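Local coordinates for protein cycloalternan-forming enzyme (Listeria monocytogenes serovar 1/2a, PDB 5F7U) that belongs to glycoside hydrolase family 31, with a TIM-barrel domain flanked by beta domains and a family 6 carbohydrate-binding module, and holds bound glycan, at residues I346-N349 / Y350-T354. The protein carries 1 engineered substitution. Numbering follows the deposited sequence.
With MG (magnesium ion), chain H.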
# COMPACT_ATOMS: atom_id res chain seq x y z
N ILE A 346 9.36 -12.21 -2.32
CA ILE A 346 8.84 -12.63 -1.01
C ILE A 346 7.36 -12.26 -0.92
O ILE A 346 6.53 -13.08 -0.53
CB ILE A 346 9.67 -12.04 0.15
CG1 ILE A 346 11.06 -12.70 0.18
CG2 ILE A 346 8.94 -12.17 1.50
CD1 ILE A 346 12.07 -12.01 1.10
N VAL A 347 7.04 -11.02 -1.33
CA VAL A 347 5.64 -10.59 -1.41
C VAL A 347 4.81 -11.48 -2.34
O VAL A 347 3.69 -11.87 -1.99
CB VAL A 347 5.50 -9.09 -1.75
CG1 VAL A 347 4.03 -8.66 -1.76
CG2 VAL A 347 6.25 -8.30 -0.69
N ASN A 348 5.36 -11.80 -3.52
CA ASN A 348 4.69 -12.72 -4.42
C ASN A 348 4.37 -14.07 -3.73
O ASN A 348 3.25 -14.57 -3.85
CB ASN A 348 5.47 -12.97 -5.69
CG ASN A 348 4.72 -13.83 -6.67
OD1 ASN A 348 3.66 -13.43 -7.17
ND2 ASN A 348 5.21 -15.04 -6.90
N ASN A 349 5.35 -14.62 -3.02
CA ASN A 349 5.15 -15.90 -2.32
C ASN A 349 4.06 -15.79 -1.26
O ASN A 349 3.25 -16.70 -1.10
CB ASN A 349 6.47 -16.44 -1.75
CG ASN A 349 7.46 -16.80 -2.84
OD1 ASN A 349 7.07 -16.98 -3.99
ND2 ASN A 349 8.75 -16.90 -2.49
N TYR A 350 4.02 -14.67 -0.55
CA TYR A 350 2.96 -14.39 0.39
C TYR A 350 1.60 -14.41 -0.34
O TYR A 350 0.64 -14.97 0.18
CB TYR A 350 3.23 -13.06 1.12
CG TYR A 350 2.02 -12.51 1.82
CD1 TYR A 350 1.57 -13.07 3.03
CD2 TYR A 350 1.29 -11.47 1.27
CE1 TYR A 350 0.45 -12.59 3.67
CE2 TYR A 350 0.13 -10.98 1.90
CZ TYR A 350 -0.28 -11.55 3.10
OH TYR A 350 -1.42 -11.11 3.71
N THR A 351 1.53 -13.80 -1.52
CA THR A 351 0.26 -13.80 -2.27
C THR A 351 -0.11 -15.18 -2.82
O THR A 351 -1.29 -15.46 -3.06
CB THR A 351 0.20 -12.72 -3.38
OG1 THR A 351 1.16 -13.03 -4.40
CG2 THR A 351 0.40 -11.34 -2.78
N ASP A 352 0.89 -16.05 -2.99
CA ASP A 352 0.59 -17.45 -3.31
C ASP A 352 -0.24 -18.07 -2.19
O ASP A 352 -1.12 -18.90 -2.43
CB ASP A 352 1.85 -18.28 -3.46
CG ASP A 352 2.60 -18.00 -4.73
OD1 ASP A 352 2.03 -17.56 -5.75
OD2 ASP A 352 3.81 -18.26 -4.72
N ILE A 353 0.06 -17.65 -0.96
CA ILE A 353 -0.57 -18.23 0.22
C ILE A 353 -1.95 -17.60 0.46
O ILE A 353 -2.91 -18.32 0.74
CB ILE A 353 0.33 -18.12 1.48
CG1 ILE A 353 1.65 -18.89 1.28
CG2 ILE A 353 -0.41 -18.60 2.73
CD1 ILE A 353 2.76 -18.40 2.19
N THR A 354 -2.04 -16.27 0.34
CA THR A 354 -3.22 -15.54 0.83
C THR A 354 -4.07 -14.94 -0.28
O THR A 354 -5.15 -14.40 0.01
CB THR A 354 -2.84 -14.39 1.80
OG1 THR A 354 -2.06 -13.41 1.09
CG2 THR A 354 -2.03 -14.95 2.98
MG MG H . 7.89 -18.13 -5.63
O HOH W 1 3.45 -17.27 -8.09
O HOH W 2 7.78 -16.54 -6.86
O HOH W 3 9.85 -17.66 -5.25
O HOH W 4 5.99 -18.63 -6.14
O HOH W 5 8.48 -19.34 -7.27
O HOH W 6 8.07 -19.69 -4.23
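Tyr350 N donates to Ile346 O and Thr351 N to Val347 O, the latter at 2.9 Å with an N-H...O angle of 153°: the i to i+4 ladder of an alpha-helix, here the final turns of helix 343-354. Asp352 N to Asn348 O continues the ladder, whereas Ile353 N to Asn349 O is weak at 3.3 Å. Asn348 O is gripped twice, because Thr351 OG1 folds back along the helix and donates to it at 2.7 Å; its chi1 of 66°, between the backbone N and carbonyl carbon, sets the hydroxyl over that preceding turn.

On the polar side, Asn349 and Asp352 lie side by side, amide and carboxylate planes 30° apart, with OD1 of Asn349 3.6 Å from OD2 of Asp352. The pairing is consistent with the magnesium site: Asn349 OD1 binds the ion directly, five waters complete six ligands, and Asp352 OD2 accepts from one of them. ND2 of Asn348 and ND2 of Asn349 donate to two further metal-bound waters, one each; another water, not on the metal, bridges Asn348 ND2 and Asp352 OD1. Ser339 O also takes a hydrogen bond from Asn349 ND2, which helps fix the amide's rotation, and Lys356 forms a salt bridge with Asp352. Away from the metal, Tyr350 stacks on Phe290, and Thr354 OG1, while donating to Tyr350 O, sits 3.2 Å above the plane of the Tyr350 ring, offset toward its rim.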